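PDB 5XFM: alpha-glucosidase from Bacteroides thetaiotaomicron, which belongs to glycoside hydrolase family 97 and works as a bifunctional beta-L-arabinopyranosidase and alpha-galactosidase, with a bound calcium ion. Local coordinates for residues G62-N67 against Q109-I114; A123-L128 against P255-W260. The protein carries 1 engineered substitution. All blocks are in the same frame, centred on the assembly; numbering follows the deposited sequence.

Interaction 1 (G62-N67 against Q109-I114); sequences GDFTKN and QKLGVI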
loop_
_atom_site.group_PDB
_atom_site.type_symbol
_atom_site.label_atom_id
_atom_site.label_comp_id
_atom_site.label_asym_id
_atom_site.label_seq_id
_atom_site.Cartn_x
_atom_site.Cartn_y
_atom_site.Cartn_z
ATOM N N GLY A 62 -11.853 -26.338 17.930
ATOM C CA GLY A 62 -13.271 -26.378 17.612
ATOM C C GLY A 62 -13.641 -25.808 16.258
ATOM O O GLY A 62 -12.869 -25.085 15.627
ATOM N N ASP A 63 -14.825 -26.158 15.778
ATOM C CA ASP A 63 -15.250 -25.626 14.496
ATOM C C ASP A 63 -16.370 -24.602 14.644
ATOM O O ASP A 63 -17.353 -24.824 15.348
ATOM C CB ASP A 63 -15.657 -26.752 13.549
ATOM C CG ASP A 63 -14.461 -27.560 13.072
ATOM O OD1 ASP A 63 -13.341 -27.328 13.584
ATOM O OD2 ASP A 63 -14.632 -28.390 12.154
ATOM N N PHE A 64 -16.184 -23.471 13.978
ATOM C CA PHE A 64 -17.103 -22.348 14.007
ATOM C C PHE A 64 -17.496 -22.010 12.566
ATOM O O PHE A 64 -17.413 -20.867 12.117
ATOM C CB PHE A 64 -16.432 -21.164 14.688
ATOM C CG PHE A 64 -15.923 -21.478 16.067
ATOM C CD1 PHE A 64 -16.785 -21.562 17.145
ATOM C CD2 PHE A 64 -14.574 -21.722 16.273
ATOM C CE1 PHE A 64 -16.306 -21.871 18.403
ATOM C CE2 PHE A 64 -14.089 -22.027 17.528
ATOM C CZ PHE A 64 -14.948 -22.103 18.594
ATOM N N THR A 65 -17.924 -23.039 11.848
ATOM C CA THR A 65 -18.204 -22.954 10.421
ATOM C C THR A 65 -19.696 -23.093 10.134
ATOM O O THR A 65 -20.240 -22.435 9.240
ATOM C CB THR A 65 -17.407 -24.051 9.668
ATOM O OG1 THR A 65 -16.062 -23.602 9.456
ATOM C CG2 THR A 65 -18.027 -24.380 8.331
ATOM N N LYS A 66 -20.363 -23.933 10.915
ATOM C CA LYS A 66 -21.763 -24.245 10.657
ATOM C C LYS A 66 -22.631 -24.257 11.911
ATOM O O LYS A 66 -22.182 -24.667 12.976
ATOM C CB LYS A 66 -21.879 -25.602 9.958
ATOM C CG LYS A 66 -21.331 -25.614 8.551
ATOM C CD LYS A 66 -21.581 -26.939 7.866
ATOM C CE LYS A 66 -21.076 -26.908 6.437
ATOM N NZ LYS A 66 -21.755 -25.843 5.648
ATOM N N ASN A 67 -23.875 -23.813 11.764
ATOM C CA ASN A 67 -24.880 -23.978 12.794
ATOM C C ASN A 67 -24.486 -23.343 14.127
ATOM O O ASN A 67 -24.418 -24.012 15.153
ATOM C CB ASN A 67 -25.179 -25.469 12.977
ATOM C CG ASN A 67 -25.702 -26.127 11.700
ATOM O OD1 ASN A 67 -26.459 -25.517 10.942
ATOM N ND2 ASN A 67 -25.271 -27.359 11.443
ATOM N N GLN A 109 -18.713 -24.407 22.417
ATOM C CA GLN A 109 -17.508 -23.587 22.334
ATOM C C GLN A 109 -17.862 -22.196 21.812
ATOM O O GLN A 109 -18.802 -22.033 21.035
ATOM C CB GLN A 109 -16.449 -24.265 21.464
ATOM C CG GLN A 109 -15.965 -25.578 22.058
ATOM C CD GLN A 109 -15.392 -26.520 21.029
ATOM O OE1 GLN A 109 -15.921 -26.650 19.924
ATOM N NE2 GLN A 109 -14.315 -27.203 21.391
ATOM N N LYS A 110 -17.130 -21.196 22.293
ATOM C CA LYS A 110 -17.487 -19.794 22.093
ATOM C C LYS A 110 -16.558 -19.064 21.127
ATOM O O LYS A 110 -15.368 -19.369 21.043
ATOM C CB LYS A 110 -17.529 -19.078 23.448
ATOM C CG LYS A 110 -18.687 -19.561 24.325
ATOM C CD LYS A 110 -18.738 -18.890 25.689
ATOM C CE LYS A 110 -19.934 -19.434 26.484
ATOM N NZ LYS A 110 -20.264 -18.654 27.713
ATOM N N LEU A 111 -17.124 -18.113 20.388
ATOM C CA LEU A 111 -16.365 -17.281 19.456
ATOM C C LEU A 111 -16.983 -15.882 19.349
ATOM O O LEU A 111 -18.188 -15.752 19.203
ATOM C CB LEU A 111 -16.306 -17.946 18.070
ATOM C CG LEU A 111 -15.784 -17.132 16.881
ATOM C CD1 LEU A 111 -14.276 -16.994 16.942
ATOM C CD2 LEU A 111 -16.197 -17.750 15.551
ATOM N N GLY A 112 -16.170 -14.834 19.421
ATOM C CA GLY A 112 -16.700 -13.490 19.244
ATOM C C GLY A 112 -16.491 -12.942 17.834
ATOM O O GLY A 112 -15.531 -13.312 17.158
ATOM N N VAL A 113 -17.402 -12.084 17.377
ATOM C CA VAL A 113 -17.199 -11.325 16.136
ATOM C C VAL A 113 -17.488 -9.849 16.384
ATOM O O VAL A 113 -18.550 -9.498 16.880
ATOM C CB VAL A 113 -18.097 -11.830 14.974
ATOM C CG1 VAL A 113 -17.702 -11.169 13.656
ATOM C CG2 VAL A 113 -18.024 -13.333 14.847
ATOM N N ILE A 114 -16.538 -8.987 16.043
ATOM C CA ILE A 114 -16.668 -7.554 16.294
ATOM C C ILE A 114 -16.678 -6.764 15.000
ATOM O O ILE A 114 -15.754 -6.885 14.191
ATOM C CB ILE A 114 -15.521 -7.013 17.178
ATOM C CG1 ILE A 114 -15.554 -7.656 18.561
ATOM C CG2 ILE A 114 -15.628 -5.500 17.321
ATOM C CD1 ILE A 114 -14.832 -8.959 18.648
#
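Phe-64 lays one face of its ring against Leu-111. The Leu-111 CB sits over that face, 4.0 Å from the centroid of the Phe-64 ring and 21° off its normal, which makes a CH-pi contact displaced toward the rim. Farther out on the leucine, CD2 presses on Phe-64 CB at 3.5 Å, and this methyl also reaches CG. The backbone sets CB of Leu-111 over the ring; turning CG anti to the backbone N (chi1 169°) then carries CD2 toward Phe-64 CB.

The far end of the ring runs up to backbone oxygens. At its edge, near the ring plane, Phe-64 CE1 lies 3.6 Å from Gln-109 O, a carbonyl that the slightly positive ring hydrogens probably suit, while the Lys-110 O comes in obliquely on CZ at 3.7 Å. Gln-109 adds its CB, packed at 3.9 Å from both CE1 and CZ of Phe-64, and its chain then runs out past the ring roughly at a right angle to it. Its amide ends over Gly-62, with OE1 3.5 Å from the glycine CA. There is little room here: a beta carbon built on Gly-62 would collide with that oxygen, and the glycine's backbone angles would also jam it against the preceding carbonyl.

No hydrogen bond crosses directly between 62-64 and 109-114. Asn-105 bridges them instead, taking the Gln-109 N on OD1 and giving ND2 to Asp-63 O. Behind the ring contact, Leu-111 also touches Tyr-126 and Leu-128. Strand 62-64 pairs with 47-59 in one antiparallel sheet and strand 110-117 belongs to another, so Phe-64 and Leu-111 meet between two sheets, as expected of the beta-sandwich N-terminal domain of family 97 enzymes, related to the galactose mutarotase fold.

Interaction 2 (A123-L128 against P255-W260); sequences AFRYTL and PGATPW
Leu-128 and Gly-256 form a hydrogen-bonded antiparallel pair, with Leu-128 N to Gly-256 O and Gly-256 N to Leu-128 O both at 2.9 Å. This joins strands 121-128 and 256-266, neighbours in a sheet of the N-terminal beta-sandwich domain. Next along comes the non-hydrogen-bonded pair Thr-127 and Ala-257, and then the ladder changes character. Thr-258 N still bonds to Tyr-126 O, but Tyr-126 N is taken by a side chain: it points almost straight (177°) at Thr-258 OG1, 3.1 Å away. With OG1 set between its own backbone N and carbonyl carbon (chi1 73°), that hydroxyl can accept from the tyrosine amide and donate to Pro-259 O at 3.0 Å. It serves Tyr-126 N where a regular ladder would use the Thr-258 carbonyl, whose oxygen goes to a water instead.

Thr-258 CG2 meanwhile packs on CB and CD1 of Tyr-126, whose ring turns its edge to OG1. The phenol oxygen reaches further, bonding to Thr-144 and to Gly-56 N. Arg-125 comes across from strand 121-128 as an extended chain lying over one face of the Trp-260 indole. Its CG stands 3.7 Å from the centroid of the Trp-260 six-membered ring, only 8° off the normal, and the guanidinium follows, somewhat tilted from the ring plane, bringing NE to 3.2 Å from Trp-260 CZ2. Beyond, the water, in the guanidinium plane, accepts from NH1 and donates to Thr-258 O. A leucine in place of Trp-260 removes the flat surface under Arg-125 and would probably leave its guanidinium free to turn away from the water bridge. The indole's edge closes the end of the contact, where Trp-260 CE3 rests 3.6 Å from Ala-123 C.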
loop_
_atom_site.group_PDB
_atom_site.type_symbol
_atom_site.label_atom_id
_atom_site.label_comp_id
_atom_site.label_asym_id
_atom_site.label_seq_id
_atom_site.Cartn_x
_atom_site.Cartn_y
_atom_site.Cartn_z
ATOM N N ALA A 123 -14.885 -2.631 9.586
ATOM C CA ALA A 123 -13.731 -3.439 9.966
ATOM C C ALA A 123 -14.210 -4.521 10.908
ATOM O O ALA A 123 -14.873 -4.222 11.882
ATOM C CB ALA A 123 -12.658 -2.594 10.622
ATOM N N PHE A 124 -13.923 -5.783 10.631
ATOM C CA PHE A 124 -14.420 -6.791 11.556
ATOM C C PHE A 124 -13.408 -7.875 11.835
ATOM O O PHE A 124 -12.558 -8.168 11.005
ATOM C CB PHE A 124 -15.744 -7.399 11.058
ATOM C CG PHE A 124 -15.606 -8.351 9.905
ATOM C CD1 PHE A 124 -15.650 -7.888 8.601
ATOM C CD2 PHE A 124 -15.491 -9.716 10.122
ATOM C CE1 PHE A 124 -15.546 -8.757 7.544
ATOM C CE2 PHE A 124 -15.381 -10.592 9.061
ATOM C CZ PHE A 124 -15.408 -10.109 7.770
ATOM N N ARG A 125 -13.474 -8.439 13.035
ATOM C CA ARG A 125 -12.525 -9.484 13.394
ATOM C C ARG A 125 -13.146 -10.495 14.336
ATOM O O ARG A 125 -14.217 -10.264 14.899
ATOM C CB ARG A 125 -11.264 -8.886 14.027
ATOM C CG ARG A 125 -11.473 -8.279 15.403
ATOM C CD ARG A 125 -10.145 -8.081 16.125
ATOM N NE ARG A 125 -10.324 -7.319 17.355
ATOM C CZ ARG A 125 -9.332 -6.807 18.078
ATOM N NH1 ARG A 125 -8.068 -6.959 17.697
ATOM N NH2 ARG A 125 -9.610 -6.129 19.181
ATOM N N TYR A 126 -12.487 -11.639 14.472
ATOM C CA TYR A 126 -12.930 -12.661 15.406
ATOM C C TYR A 126 -12.120 -12.594 16.696
ATOM O O TYR A 126 -10.940 -12.249 16.674
ATOM C CB TYR A 126 -12.797 -14.052 14.791
ATOM C CG TYR A 126 -13.452 -14.216 13.443
ATOM C CD1 TYR A 126 -12.722 -14.040 12.276
ATOM C CD2 TYR A 126 -14.796 -14.564 13.332
ATOM C CE1 TYR A 126 -13.301 -14.200 11.038
ATOM C CE2 TYR A 126 -15.388 -14.723 12.095
ATOM C CZ TYR A 126 -14.633 -14.540 10.948
ATOM O OH TYR A 126 -15.202 -14.699 9.705
ATOM N N THR A 127 -12.745 -12.945 17.813
ATOM C CA THR A 127 -12.013 -13.135 19.061
ATOM C C THR A 127 -12.220 -14.562 19.558
ATOM O O THR A 127 -13.280 -15.156 19.345
ATOM C CB THR A 127 -12.436 -12.123 20.152
ATOM O OG1 THR A 127 -13.850 -12.200 20.383
ATOM C CG2 THR A 127 -12.072 -10.704 19.739
ATOM N N LEU A 128 -11.189 -15.113 20.191
ATOM C CA LEU A 128 -11.257 -16.437 20.799
ATOM C C LEU A 128 -10.811 -16.357 22.254
ATOM O O LEU A 128 -9.686 -15.950 22.539
ATOM C CB LEU A 128 -10.379 -17.438 20.044
ATOM C CG LEU A 128 -10.748 -17.842 18.619
ATOM C CD1 LEU A 128 -9.524 -18.363 17.920
ATOM C CD2 LEU A 128 -11.825 -18.919 18.654
ATOM N N PRO A 255 -6.425 -15.727 25.532
ATOM C CA PRO A 255 -7.357 -15.187 24.531
ATOM C C PRO A 255 -6.651 -14.416 23.415
ATOM O O PRO A 255 -5.673 -13.714 23.673
ATOM C CB PRO A 255 -8.256 -14.260 25.360
ATOM C CG PRO A 255 -7.403 -13.843 26.508
ATOM C CD PRO A 255 -6.556 -15.044 26.834
ATOM N N GLY A 256 -7.147 -14.563 22.189
ATOM C CA GLY A 256 -6.555 -13.913 21.029
ATOM C C GLY A 256 -7.567 -13.465 19.985
ATOM O O GLY A 256 -8.780 -13.506 20.220
ATOM N N ALA A 257 -7.070 -13.033 18.826
ATOM C CA ALA A 257 -7.938 -12.520 17.771
ATOM C C ALA A 257 -7.336 -12.688 16.371
ATOM O O ALA A 257 -6.133 -12.910 16.219
ATOM C CB ALA A 257 -8.259 -11.042 18.028
ATOM N N THR A 258 -8.191 -12.590 15.353
ATOM C CA THR A 258 -7.748 -12.523 13.971
ATOM C C THR A 258 -7.466 -11.062 13.645
ATOM O O THR A 258 -7.869 -10.175 14.392
ATOM C CB THR A 258 -8.805 -13.071 12.986
ATOM O OG1 THR A 258 -9.882 -12.140 12.864
ATOM C CG2 THR A 258 -9.333 -14.409 13.443
ATOM N N PRO A 259 -6.740 -10.800 12.550
ATOM C CA PRO A 259 -6.631 -9.427 12.042
ATOM C C PRO A 259 -7.983 -8.869 11.601
ATOM O O PRO A 259 -8.989 -9.583 11.613
ATOM C CB PRO A 259 -5.691 -9.563 10.844
ATOM C CG PRO A 259 -4.936 -10.824 11.084
ATOM C CD PRO A 259 -5.864 -11.732 11.821
ATOM N N TRP A 260 -8.007 -7.594 11.231
ATOM C CA TRP A 260 -9.239 -6.962 10.790
ATOM C C TRP A 260 -9.462 -7.187 9.291
ATOM O O TRP A 260 -8.560 -6.971 8.485
ATOM C CB TRP A 260 -9.209 -5.466 11.099
ATOM C CG TRP A 260 -9.110 -5.160 12.570
ATOM C CD1 TRP A 260 -7.961 -5.011 13.300
ATOM C CD2 TRP A 260 -10.195 -4.975 13.490
ATOM N NE1 TRP A 260 -8.265 -4.746 14.614
ATOM C CE2 TRP A 260 -9.628 -4.712 14.757
ATOM C CE3 TRP A 260 -11.588 -4.997 13.367
ATOM C CZ2 TRP A 260 -10.406 -4.479 15.890
ATOM C CZ3 TRP A 260 -12.359 -4.764 14.498
ATOM C CH2 TRP A 260 -11.764 -4.510 15.742
HETATM O O HOH W 1 -6.827 -8.461 16.030
#

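Strands 110-117 and 121-128, one from each contact, lie side by side in the same sheet, probably bonded from Gly-112 O to Thr-127 N and from Ile-114 N to Arg-125 O. Interaction 2 adds strand 256-266 to that sheet, whereas interaction 1 leaves it and meets strand 62-64 of the opposing sheet. The chemistry follows: a hydrogen-bonded ladder and an arginine laid over an indole within the sheet, against ring, aliphatic and carbonyl contacts without a direct hydrogen bond between sheets. Both combine buried and more exposed residues, but interaction 1 is smaller and farther from the chain's centre. Leu-111, Tyr-126 and Leu-128 tie them together, all packing on the side of the sheet that faces its partner.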